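Local coordinates for Rpb7-binding protein seb1 (Schizosaccharomyces pombe 972h-, PDB 5MDT) that drives transcription termination by binding RNA polymerase II and nascent RNA, probably reading the polymerase's C-terminal tail through this CTD-interacting domain, at residues A[2-7]-A[44-49]; A[9-14]-A[63-68]; A[28-33]-A[70-75]; A[78-83]-A[90-95]. One frame throughout, in Å; residues are numbered along the deposited sequence.

Contact 1: residues A[2-7]-A[44-49]; sequences SGIAEF and VASVYK
F7 of helix 4-16 points its ring rim, rather than a face, at helix 40-53, a packing seam in the right-handed superhelical stack of helices characteristic of CTD-interacting domains. V47 CG2 lies at the ring edge and in its plane, 3.6 Å from F7 CZ, and the two side chains meet at a slant. In the preceding residue, S46, CB sits against the same rim, 3.9 Å from F7 CE2. The ring reaches this far because CG stands opposite the backbone N (chi1 -174°), which carries the aromatic group away from its own helix and across to the neighbour. F43 meets the F7 ring edge-to-face, and L29 and L32 of helix 23-35 and I69 of helix 59-79 also pack on it, so this one ring joins several helices. Replacing F7 by an alanine would probably leave V47 CG2 and S46 CB without their aromatic neighbour and open a gap between the helices. S46 has polar business elsewhere, its OG being hydrogen-bonded to D8 OD1; at this more exposed border I4, one turn before F7, adds a slighter touch, its CD1 methyl 3.7 Å from that same S46 OG.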
loop_
_atom_site.group_PDB
_atom_site.type_symbol
_atom_site.label_atom_id
_atom_site.label_comp_id
_atom_site.label_asym_id
_atom_site.label_seq_id
_atom_site.Cartn_x
_atom_site.Cartn_y
_atom_site.Cartn_z
ATOM N N SER A 2 2.593 4.370 -18.205
ATOM C CA SER A 2 2.619 3.378 -19.285
ATOM C C SER A 2 1.458 2.371 -19.202
ATOM O O SER A 2 0.458 2.582 -19.889
ATOM C CB SER A 2 3.981 2.686 -19.386
ATOM O OG SER A 2 3.939 1.505 -20.174
ATOM N N GLY A 3 1.579 1.314 -18.378
ATOM C CA GLY A 3 0.515 0.329 -18.252
ATOM C C GLY A 3 0.530 -0.718 -17.150
ATOM O O GLY A 3 1.528 -0.955 -16.446
ATOM N N ILE A 4 -0.601 -1.392 -17.035
ATOM C CA ILE A 4 -0.798 -2.441 -16.033
ATOM C C ILE A 4 0.095 -3.652 -16.312
ATOM O O ILE A 4 0.560 -4.275 -15.351
ATOM C CB ILE A 4 -2.306 -2.810 -15.836
ATOM C CG1 ILE A 4 -2.535 -3.724 -14.609
ATOM C CG2 ILE A 4 -2.937 -3.401 -17.104
ATOM C CD1 ILE A 4 -2.309 -3.067 -13.204
ATOM N N ALA A 5 0.354 -3.980 -17.605
ATOM C CA ALA A 5 1.212 -5.121 -17.950
ATOM C C ALA A 5 2.640 -4.899 -17.410
ATOM O O ALA A 5 3.203 -5.797 -16.773
ATOM C CB ALA A 5 1.234 -5.341 -19.455
ATOM N N GLU A 6 3.191 -3.680 -17.597
ATOM C CA GLU A 6 4.522 -3.350 -17.064
ATOM C C GLU A 6 4.524 -3.432 -15.528
ATOM O O GLU A 6 5.458 -3.991 -14.951
ATOM C CB GLU A 6 4.959 -1.949 -17.520
ATOM C CG GLU A 6 6.356 -1.603 -17.045
ATOM C CD GLU A 6 7.122 -0.491 -17.733
ATOM O OE1 GLU A 6 6.518 0.282 -18.512
ATOM O OE2 GLU A 6 8.340 -0.380 -17.464
ATOM N N PHE A 7 3.483 -2.873 -14.881
ATOM C CA PHE A 7 3.349 -2.881 -13.419
ATOM C C PHE A 7 3.367 -4.333 -12.884
ATOM O O PHE A 7 4.128 -4.624 -11.954
ATOM C CB PHE A 7 2.017 -2.177 -13.067
ATOM C CG PHE A 7 1.731 -1.931 -11.600
ATOM C CD1 PHE A 7 2.104 -0.732 -10.992
ATOM C CD2 PHE A 7 1.001 -2.858 -10.852
ATOM C CE1 PHE A 7 1.773 -0.474 -9.655
ATOM C CE2 PHE A 7 0.650 -2.599 -9.529
ATOM C CZ PHE A 7 1.047 -1.409 -8.927
ATOM N N VAL A 44 -4.595 -1.256 -7.883
ATOM C CA VAL A 44 -4.838 -1.600 -6.474
ATOM C C VAL A 44 -5.043 -3.152 -6.327
ATOM O O VAL A 44 -4.403 -3.786 -5.471
ATOM C CB VAL A 44 -5.972 -0.759 -5.823
ATOM C CG1 VAL A 44 -6.233 -1.209 -4.379
ATOM C CG2 VAL A 44 -5.614 0.740 -5.855
ATOM N N ALA A 45 -5.842 -3.752 -7.202
ATOM C CA ALA A 45 -6.051 -5.215 -7.181
ATOM C C ALA A 45 -4.729 -5.970 -7.431
ATOM O O ALA A 45 -4.509 -7.024 -6.824
ATOM C CB ALA A 45 -7.116 -5.618 -8.227
ATOM N N SER A 46 -3.868 -5.477 -8.334
ATOM C CA SER A 46 -2.571 -6.135 -8.584
ATOM C C SER A 46 -1.655 -6.081 -7.334
ATOM O O SER A 46 -0.971 -7.058 -7.034
ATOM C CB SER A 46 -1.883 -5.528 -9.807
ATOM O OG SER A 46 -2.473 -6.027 -11.001
ATOM N N VAL A 47 -1.663 -4.957 -6.579
ATOM C CA VAL A 47 -0.871 -4.890 -5.337
ATOM C C VAL A 47 -1.442 -5.917 -4.323
ATOM O O VAL A 47 -0.675 -6.595 -3.637
ATOM C CB VAL A 47 -0.929 -3.459 -4.782
ATOM C CG1 VAL A 47 -0.307 -3.388 -3.378
ATOM C CG2 VAL A 47 -0.235 -2.501 -5.744
ATOM N N TYR A 48 -2.777 -6.005 -4.205
ATOM C CA TYR A 48 -3.409 -6.942 -3.284
ATOM C C TYR A 48 -2.978 -8.377 -3.648
ATOM O O TYR A 48 -2.521 -9.109 -2.776
ATOM C CB TYR A 48 -4.947 -6.792 -3.363
ATOM C CG TYR A 48 -5.705 -7.811 -2.525
ATOM C CD1 TYR A 48 -5.898 -7.617 -1.158
ATOM C CD2 TYR A 48 -6.124 -9.019 -3.076
ATOM C CE1 TYR A 48 -6.582 -8.557 -0.380
ATOM C CE2 TYR A 48 -6.832 -9.955 -2.320
ATOM C CZ TYR A 48 -7.040 -9.729 -0.968
ATOM O OH TYR A 48 -7.730 -10.679 -0.249
ATOM N N LYS A 49 -3.053 -8.747 -4.940
ATOM C CA LYS A 49 -2.694 -10.120 -5.381
ATOM C C LYS A 49 -1.215 -10.408 -5.101
ATOM O O LYS A 49 -0.886 -11.463 -4.537
ATOM C CB LYS A 49 -3.000 -10.309 -6.869
ATOM C CG LYS A 49 -4.510 -10.428 -7.089
ATOM C CD LYS A 49 -4.888 -10.439 -8.594
ATOM C CE LYS A 49 -4.417 -11.616 -9.422
ATOM N NZ LYS A 49 -4.917 -12.900 -8.925
#

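Contact 2: residues A[9-14]-A[63-68]; sequences GILDSL and LYILDS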
loop_
_atom_site.group_PDB
_atom_site.type_symbol
_atom_site.label_atom_id
_atom_site.label_comp_id
_atom_site.label_asym_id
_atom_site.label_seq_id
_atom_site.Cartn_x
_atom_site.Cartn_y
_atom_site.Cartn_z
ATOM N N GLY A 9 4.573 -6.971 -14.343
ATOM C CA GLY A 9 5.901 -7.492 -14.659
ATOM C C GLY A 9 6.954 -7.098 -13.644
ATOM O O GLY A 9 7.824 -7.909 -13.304
ATOM N N ILE A 10 6.884 -5.855 -13.130
ATOM C CA ILE A 10 7.795 -5.388 -12.064
ATOM C C ILE A 10 7.512 -6.180 -10.759
ATOM O O ILE A 10 8.447 -6.607 -10.079
ATOM C CB ILE A 10 7.684 -3.862 -11.831
ATOM C CG1 ILE A 10 8.165 -3.094 -13.091
ATOM C CG2 ILE A 10 8.504 -3.432 -10.579
ATOM C CD1 ILE A 10 7.699 -1.659 -13.175
ATOM N N LEU A 11 6.230 -6.377 -10.443
ATOM C CA LEU A 11 5.831 -7.157 -9.255
ATOM C C LEU A 11 6.334 -8.607 -9.350
ATOM O O LEU A 11 6.821 -9.157 -8.350
ATOM C CB LEU A 11 4.308 -7.107 -9.030
ATOM C CG LEU A 11 3.695 -5.740 -8.680
ATOM C CD1 LEU A 11 2.168 -5.829 -8.659
ATOM C CD2 LEU A 11 4.233 -5.184 -7.352
ATOM N N ASP A 12 6.288 -9.197 -10.565
ATOM C CA ASP A 12 6.833 -10.545 -10.820
ATOM C C ASP A 12 8.321 -10.605 -10.513
ATOM O O ASP A 12 8.758 -11.547 -9.850
ATOM C CB ASP A 12 6.611 -10.955 -12.280
ATOM C CG ASP A 12 5.191 -11.386 -12.584
ATOM O OD1 ASP A 12 4.430 -11.678 -11.620
ATOM O OD2 ASP A 12 4.840 -11.454 -13.780
ATOM N N SER A 13 9.103 -9.603 -10.980
ATOM C CA SER A 13 10.553 -9.541 -10.707
ATOM C C SER A 13 10.809 -9.405 -9.200
ATOM O O SER A 13 11.670 -10.102 -8.659
ATOM C CB SER A 13 11.196 -8.369 -11.443
ATOM O OG SER A 13 11.123 -8.545 -12.847
ATOM N N LEU A 14 10.038 -8.546 -8.520
ATOM C CA LEU A 14 10.191 -8.333 -7.070
ATOM C C LEU A 14 9.908 -9.606 -6.279
ATOM O O LEU A 14 10.592 -9.889 -5.288
ATOM C CB LEU A 14 9.282 -7.188 -6.608
ATOM C CG LEU A 14 9.540 -6.625 -5.212
ATOM C CD1 LEU A 14 10.920 -5.908 -5.135
ATOM C CD2 LEU A 14 8.436 -5.647 -4.843
ATOM N N LEU A 63 3.883 -3.701 1.532
ATOM C CA LEU A 63 3.315 -2.580 2.294
ATOM C C LEU A 63 4.011 -1.270 1.932
ATOM O O LEU A 63 3.341 -0.233 1.890
ATOM C CB LEU A 63 3.377 -2.824 3.797
ATOM C CG LEU A 63 2.363 -3.882 4.294
ATOM C CD1 LEU A 63 2.577 -4.170 5.764
ATOM C CD2 LEU A 63 0.935 -3.413 4.071
ATOM N N TYR A 64 5.339 -1.291 1.621
ATOM C CA TYR A 64 6.006 -0.063 1.162
ATOM C C TYR A 64 5.443 0.363 -0.213
ATOM O O TYR A 64 5.335 1.561 -0.501
ATOM C CB TYR A 64 7.518 -0.264 1.048
ATOM C CG TYR A 64 8.230 -0.365 2.384
ATOM C CD1 TYR A 64 7.705 0.235 3.528
ATOM C CD2 TYR A 64 9.467 -0.989 2.486
ATOM C CE1 TYR A 64 8.397 0.210 4.748
ATOM C CE2 TYR A 64 10.162 -1.030 3.702
ATOM C CZ TYR A 64 9.620 -0.433 4.827
ATOM O OH TYR A 64 10.315 -0.444 6.012
ATOM N N ILE A 65 5.093 -0.628 -1.065
ATOM C CA ILE A 65 4.488 -0.284 -2.378
ATOM C C ILE A 65 3.114 0.373 -2.122
ATOM O O ILE A 65 2.831 1.423 -2.695
ATOM C CB ILE A 65 4.375 -1.542 -3.284
ATOM C CG1 ILE A 65 5.775 -1.999 -3.723
ATOM C CG2 ILE A 65 3.448 -1.282 -4.536
ATOM C CD1 ILE A 65 5.763 -3.447 -4.218
ATOM N N LEU A 66 2.272 -0.260 -1.301
ATOM C CA LEU A 66 0.958 0.251 -0.929
ATOM C C LEU A 66 1.086 1.664 -0.365
ATOM O O LEU A 66 0.330 2.537 -0.762
ATOM C CB LEU A 66 0.287 -0.664 0.123
ATOM C CG LEU A 66 -1.043 -0.158 0.715
ATOM C CD1 LEU A 66 -2.149 -0.092 -0.363
ATOM C CD2 LEU A 66 -1.531 -1.093 1.855
ATOM N N ASP A 67 2.069 1.886 0.534
ATOM C CA ASP A 67 2.290 3.182 1.146
ATOM C C ASP A 67 2.547 4.252 0.095
ATOM O O ASP A 67 1.930 5.321 0.131
ATOM C CB ASP A 67 3.486 3.101 2.113
ATOM C CG ASP A 67 3.932 4.476 2.583
ATOM O OD1 ASP A 67 3.070 5.243 3.080
ATOM O OD2 ASP A 67 5.118 4.832 2.347
ATOM N N SER A 68 3.473 3.974 -0.822
ATOM C CA SER A 68 3.851 4.962 -1.842
ATOM C C SER A 68 2.676 5.262 -2.774
ATOM O O SER A 68 2.384 6.428 -3.051
ATOM C CB SER A 68 5.042 4.462 -2.643
ATOM O OG SER A 68 5.457 5.442 -3.579
#
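Helices 4-16 and 59-79 come no closer here than 9.8 Å between the CA atoms of L11 and I65, so the backbones stay well apart and long aliphatic side chains bridge the space. This is core packing in the superhelical stack of the CTD-interacting domain, and it illustrates how two helices that are far apart in sequence can be joined through very few atoms. I65 is the common element. It points toward helix 4-16, and its CD1 is the atom that touches both leucines, L11 and L14, which lie three residues apart and therefore on one side of their helix. The two meetings differ in direction. L14 and I65 extend toward each other and touch tip to tip. L11 starts off to the side, and only the far end of its chain swings in, so that it crosses I65 at a slant; its CD2 lies 3.9 Å from I65 CD1. The reach of L14 follows from its first torsion, with CG opposite the backbone N (chi1 -167°), while the extended second torsion of I65 (chi2 162°) carries CD1 outward from CG1, where it can meet both leucines. All three residues are buried, and the contact is wholly apolar. Other helices complete the surroundings: Y50 of helix 40-53 packs on both leucines, while V47 and L29 also touch I65. The shortest approach of the pair is L14 CD2 to I65 CD1, at 3.5 Å.

Contact 3: residues A[28-33]-A[70-75]; sequences KLTNLS and VRSFQD
T30 and S72 form the tight part of the packing between helices 23-35 and 59-79, another helix pair in the superhelical stack of the CTD-interacting domain. Their CA atoms are 7.3 Å apart, a close approach that small side chains permit. The T30 methyl, CG2, is directed at S72, lying 3.2 Å from OG and 3.8 Å from CB of that serine. The first torsion of T30 (chi1 -58°) separates its two branches: CG2 lies opposite the backbone N and meets S72, while OG1 turns beside that N and is hydrogen-bonded to S68 OG and to I26 O. S72 OG likewise has its own polar partner, S68 O in the preceding turn, so the hydroxyls flanking this methyl are already engaged within the protein. This tight pair is also the one nearer solvent, with the exposed N31 and D75 close by.

The other half is looser but buried. S33 and F73 have CA atoms 8.6 Å apart, and the side chains come no nearer than 4.3 Å, from S33 CB to F73 CZ. The ring lies obliquely to S33 O, which is 4.0 Å from F73 CE1, and F43, N40 and V44 cover this end. S33 spends its hydroxyl inside its own helix: OG donates to T30 O at 2.7 Å, with a C=O...donor angle of 124° and the donor tilted 25° from the carbonyl plane.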
loop_
_atom_site.group_PDB
_atom_site.type_symbol
_atom_site.label_atom_id
_atom_site.label_comp_id
_atom_site.label_asym_id
_atom_site.label_seq_id
_atom_site.Cartn_x
_atom_site.Cartn_y
_atom_site.Cartn_z
ATOM N N LYS A 28 9.144 3.219 -9.657
ATOM C CA LYS A 28 8.595 2.889 -10.995
ATOM C C LYS A 28 7.100 2.499 -10.910
ATOM O O LYS A 28 6.279 2.949 -11.716
ATOM C CB LYS A 28 9.367 1.723 -11.646
ATOM C CG LYS A 28 10.827 2.020 -12.010
ATOM C CD LYS A 28 11.395 0.992 -12.999
ATOM C CE LYS A 28 11.772 -0.336 -12.379
ATOM N NZ LYS A 28 11.948 -1.396 -13.407
ATOM N N LEU A 29 6.756 1.673 -9.923
ATOM C CA LEU A 29 5.386 1.203 -9.744
ATOM C C LEU A 29 4.472 2.369 -9.449
ATOM O O LEU A 29 3.391 2.448 -10.015
ATOM C CB LEU A 29 5.366 0.203 -8.559
ATOM C CG LEU A 29 6.004 -1.155 -8.839
ATOM C CD1 LEU A 29 6.283 -1.893 -7.522
ATOM C CD2 LEU A 29 5.127 -2.017 -9.736
ATOM N N THR A 30 4.948 3.314 -8.598
ATOM C CA THR A 30 4.161 4.475 -8.233
ATOM C C THR A 30 3.897 5.334 -9.457
ATOM O O THR A 30 2.748 5.732 -9.647
ATOM C CB THR A 30 4.834 5.233 -7.106
ATOM O OG1 THR A 30 4.996 4.348 -5.977
ATOM C CG2 THR A 30 4.058 6.459 -6.696
ATOM N N ASN A 31 4.937 5.583 -10.301
ATOM C CA ASN A 31 4.738 6.345 -11.547
ATOM C C ASN A 31 3.708 5.693 -12.449
ATOM O O ASN A 31 2.848 6.395 -13.010
ATOM C CB ASN A 31 6.060 6.513 -12.312
ATOM C CG ASN A 31 6.947 7.530 -11.645
ATOM O OD1 ASN A 31 6.495 8.302 -10.788
ATOM N ND2 ASN A 31 8.247 7.525 -11.974
ATOM N N LEU A 32 3.794 4.361 -12.626
ATOM C CA LEU A 32 2.844 3.679 -13.521
ATOM C C LEU A 32 1.399 3.856 -13.020
ATOM O O LEU A 32 0.509 4.137 -13.806
ATOM C CB LEU A 32 3.208 2.187 -13.655
ATOM C CG LEU A 32 4.442 1.885 -14.521
ATOM C CD1 LEU A 32 4.969 0.507 -14.229
ATOM C CD2 LEU A 32 4.087 1.931 -16.004
ATOM N N SER A 33 1.184 3.778 -11.709
ATOM C CA SER A 33 -0.164 3.928 -11.159
ATOM C C SER A 33 -0.667 5.368 -11.310
ATOM O O SER A 33 -1.830 5.568 -11.625
ATOM C CB SER A 33 -0.201 3.464 -9.701
ATOM O OG SER A 33 0.533 4.386 -8.917
ATOM N N VAL A 70 -0.736 4.798 -2.180
ATOM C CA VAL A 70 -1.857 5.459 -1.493
ATOM C C VAL A 70 -1.561 6.940 -1.240
ATOM O O VAL A 70 -2.412 7.779 -1.532
ATOM C CB VAL A 70 -2.370 4.723 -0.219
ATOM C CG1 VAL A 70 -1.368 4.788 0.944
ATOM C CG2 VAL A 70 -3.739 5.257 0.208
ATOM N N ARG A 71 -0.348 7.262 -0.773
ATOM C CA ARG A 71 0.011 8.668 -0.541
ATOM C C ARG A 71 0.090 9.476 -1.855
ATOM O O ARG A 71 -0.248 10.658 -1.863
ATOM C CB ARG A 71 1.283 8.767 0.279
ATOM C CG ARG A 71 1.051 8.413 1.757
ATOM C CD ARG A 71 2.234 8.764 2.653
ATOM N NE ARG A 71 3.398 7.932 2.346
ATOM C CZ ARG A 71 4.418 8.303 1.576
ATOM N NH1 ARG A 71 4.460 9.527 1.060
ATOM N NH2 ARG A 71 5.402 7.452 1.314
ATOM N N SER A 72 0.470 8.822 -2.968
ATOM C CA SER A 72 0.516 9.480 -4.280
ATOM C C SER A 72 -0.897 9.742 -4.813
ATOM O O SER A 72 -1.146 10.850 -5.260
ATOM C CB SER A 72 1.369 8.691 -5.260
ATOM O OG SER A 72 2.728 8.771 -4.859
ATOM N N PHE A 73 -1.855 8.791 -4.641
ATOM C CA PHE A 73 -3.256 9.045 -5.012
ATOM C C PHE A 73 -3.837 10.158 -4.139
ATOM O O PHE A 73 -4.564 11.008 -4.642
ATOM C CB PHE A 73 -4.120 7.784 -4.840
ATOM C CG PHE A 73 -3.959 6.672 -5.857
ATOM C CD1 PHE A 73 -3.876 6.957 -7.217
ATOM C CD2 PHE A 73 -4.040 5.339 -5.469
ATOM C CE1 PHE A 73 -3.792 5.924 -8.166
ATOM C CE2 PHE A 73 -3.988 4.308 -6.421
ATOM C CZ PHE A 73 -3.866 4.606 -7.760
ATOM N N GLN A 74 -3.526 10.146 -2.826
ATOM C CA GLN A 74 -3.977 11.178 -1.887
ATOM C C GLN A 74 -3.478 12.560 -2.348
ATOM O O GLN A 74 -4.266 13.518 -2.381
ATOM C CB GLN A 74 -3.485 10.864 -0.461
ATOM C CG GLN A 74 -3.830 11.972 0.542
ATOM C CD GLN A 74 -3.210 11.824 1.905
ATOM O OE1 GLN A 74 -2.212 11.118 2.100
ATOM N NE2 GLN A 74 -3.767 12.544 2.876
ATOM N N ASP A 75 -2.194 12.650 -2.763
ATOM C CA ASP A 75 -1.633 13.925 -3.247
ATOM C C ASP A 75 -2.366 14.434 -4.483
ATOM O O ASP A 75 -2.693 15.625 -4.564
ATOM C CB ASP A 75 -0.122 13.802 -3.520
ATOM C CG ASP A 75 0.732 13.624 -2.284
ATOM O OD1 ASP A 75 0.233 13.900 -1.166
ATOM O OD2 ASP A 75 1.897 13.195 -2.428
#

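Contact 4: residues A[78-83]-A[90-95]; sequences KKNNES and ASFSGG
E82 places its carboxylate at the start of helix 92-113, where three hydrogen bonds hold it. E82 OE1 accepts S91 OG at 2.7 Å through its syn lone pair, on the side of the other oxygen. E82 OE2 takes two donors: S93 N comes almost straight at it, at 2.9 Å with an N-H...acceptor angle of 170°, and S93 OG meets it on the anti side at 2.7 Å, 20° out of the carboxylate plane. The carboxylate thus accepts a first-turn amide of helix 92-113, and the helix end would be expected to stabilise its negative charge. A glutamine here would put an N-H group in place of one oxygen, which would probably leave S91 OG, or both S93 donors, without an acceptor.

Further out, N80 ND2 lies 3.6 Å from F92 CE2, the amide and ring planes only 14° apart; the same ND2 is hydrogen-bonded to G76 O. S93 OG also pairs with V88 N, tying the intervening loop to the same serine.

What positions E82 is the end of the preceding helix: N81, with positive phi, is the C-prime residue of a Schellman motif in which E82 N bonds to A77 O. The contact bridges the base of the loop between helices 59-79 and 92-113: A77, in the last turn of the former, packs on E82, F92 and S93, and F92, starting the latter, also packs on V37 in the loop between helices 23-35 and 40-53.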
loop_
_atom_site.group_PDB
_atom_site.type_symbol
_atom_site.label_atom_id
_atom_site.label_comp_id
_atom_site.label_asym_id
_atom_site.label_seq_id
_atom_site.Cartn_x
_atom_site.Cartn_y
_atom_site.Cartn_z
ATOM N N LYS A 78 -5.953 15.812 -3.474
ATOM C CA LYS A 78 -5.865 17.148 -2.866
ATOM C C LYS A 78 -5.672 18.205 -3.960
ATOM O O LYS A 78 -6.346 19.240 -3.938
ATOM C CB LYS A 78 -4.712 17.217 -1.853
ATOM C CG LYS A 78 -4.867 16.289 -0.641
ATOM C CD LYS A 78 -3.913 16.652 0.507
ATOM C CE LYS A 78 -2.468 16.267 0.264
ATOM N NZ LYS A 78 -1.546 17.008 1.164
ATOM N N LYS A 79 -4.784 17.917 -4.939
ATOM C CA LYS A 79 -4.477 18.784 -6.091
ATOM C C LYS A 79 -5.719 19.040 -6.946
ATOM O O LYS A 79 -5.872 20.135 -7.470
ATOM C CB LYS A 79 -3.415 18.127 -6.985
ATOM C CG LYS A 79 -1.971 18.486 -6.661
ATOM C CD LYS A 79 -0.999 17.859 -7.673
ATOM C CE LYS A 79 -1.097 18.454 -9.067
ATOM N NZ LYS A 79 -0.440 17.596 -10.088
ATOM N N ASN A 80 -6.578 18.017 -7.113
ATOM C CA ASN A 80 -7.795 18.111 -7.921
ATOM C C ASN A 80 -9.066 18.394 -7.089
ATOM O O ASN A 80 -10.180 18.262 -7.611
ATOM C CB ASN A 80 -7.940 16.862 -8.789
ATOM C CG ASN A 80 -6.910 16.806 -9.887
ATOM O OD1 ASN A 80 -7.075 17.411 -10.952
ATOM N ND2 ASN A 80 -5.793 16.141 -9.625
ATOM N N ASN A 81 -8.887 18.822 -5.811
ATOM C CA ASN A 81 -9.949 19.141 -4.838
ATOM C C ASN A 81 -10.995 18.017 -4.707
ATOM O O ASN A 81 -12.203 18.267 -4.653
ATOM C CB ASN A 81 -10.588 20.508 -5.133
ATOM C CG ASN A 81 -9.590 21.630 -5.081
ATOM O OD1 ASN A 81 -9.065 22.066 -6.111
ATOM N ND2 ASN A 81 -9.252 22.069 -3.877
ATOM N N GLU A 82 -10.500 16.771 -4.655
ATOM C CA GLU A 82 -11.288 15.558 -4.532
ATOM C C GLU A 82 -11.321 15.109 -3.079
ATOM O O GLU A 82 -10.323 15.227 -2.363
ATOM C CB GLU A 82 -10.706 14.454 -5.418
ATOM C CG GLU A 82 -10.961 14.647 -6.901
ATOM C CD GLU A 82 -10.328 13.617 -7.821
ATOM O OE1 GLU A 82 -9.952 14.000 -8.950
ATOM O OE2 GLU A 82 -10.188 12.440 -7.417
ATOM N N SER A 83 -12.478 14.597 -2.651
ATOM C CA SER A 83 -12.726 14.139 -1.288
ATOM C C SER A 83 -12.582 12.632 -1.173
ATOM O O SER A 83 -13.007 11.906 -2.068
ATOM C CB SER A 83 -14.126 14.561 -0.844
ATOM O OG SER A 83 -14.513 13.947 0.375
ATOM N N ALA A 90 -12.931 6.811 -10.979
ATOM C CA ALA A 90 -11.914 6.775 -12.034
ATOM C C ALA A 90 -10.796 7.795 -11.838
ATOM O O ALA A 90 -9.975 7.976 -12.739
ATOM C CB ALA A 90 -12.573 6.987 -13.396
ATOM N N SER A 91 -10.768 8.490 -10.687
ATOM C CA SER A 91 -9.763 9.509 -10.435
ATOM C C SER A 91 -8.989 9.249 -9.135
ATOM O O SER A 91 -9.135 8.175 -8.540
ATOM C CB SER A 91 -10.393 10.905 -10.427
ATOM O OG SER A 91 -9.397 11.910 -10.503
ATOM N N PHE A 92 -8.104 10.179 -8.735
ATOM C CA PHE A 92 -7.174 9.980 -7.608
ATOM C C PHE A 92 -7.841 9.582 -6.301
ATOM O O PHE A 92 -7.339 8.688 -5.631
ATOM C CB PHE A 92 -6.284 11.204 -7.413
ATOM C CG PHE A 92 -5.451 11.517 -8.628
ATOM C CD1 PHE A 92 -4.300 10.788 -8.910
ATOM C CD2 PHE A 92 -5.836 12.523 -9.514
ATOM C CE1 PHE A 92 -3.555 11.046 -10.063
ATOM C CE2 PHE A 92 -5.081 12.793 -10.659
ATOM C CZ PHE A 92 -3.944 12.056 -10.924
ATOM N N SER A 93 -8.965 10.233 -5.939
ATOM C CA SER A 93 -9.708 9.896 -4.716
ATOM C C SER A 93 -10.245 8.449 -4.742
ATOM O O SER A 93 -10.316 7.816 -3.685
ATOM C CB SER A 93 -10.834 10.892 -4.461
ATOM O OG SER A 93 -11.643 11.069 -5.611
ATOM N N GLY A 94 -10.602 7.950 -5.940
ATOM C CA GLY A 94 -11.031 6.567 -6.144
ATOM C C GLY A 94 -9.905 5.610 -5.825
ATOM O O GLY A 94 -10.093 4.670 -5.057
ATOM N N GLY A 95 -8.701 5.915 -6.318
ATOM C CA GLY A 95 -7.525 5.088 -6.030
ATOM C C GLY A 95 -7.168 5.092 -4.552
ATOM O O GLY A 95 -6.828 4.049 -3.989
#

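The four contacts all lie within the one CTD-interacting domain and its superhelical stack. Contacts 1 and 2 share helix 4-16 and have centres 9 Å apart; contacts 2, 3 and 4 share helix 59-79, which thus runs past three of the four sites. Along the chain contacts 1, 2 and 3 interleave, their segments alternating, whereas contact 4 opens only after all of them have closed. It is also the local one, at the surface about 22 Å from contact 2, centre to centre, and 12 Å from contact 3. The interleaving is consistent with the first four helices forming one continuous packed unit, and contact 4 joins the end of the fourth to the start of the fifth.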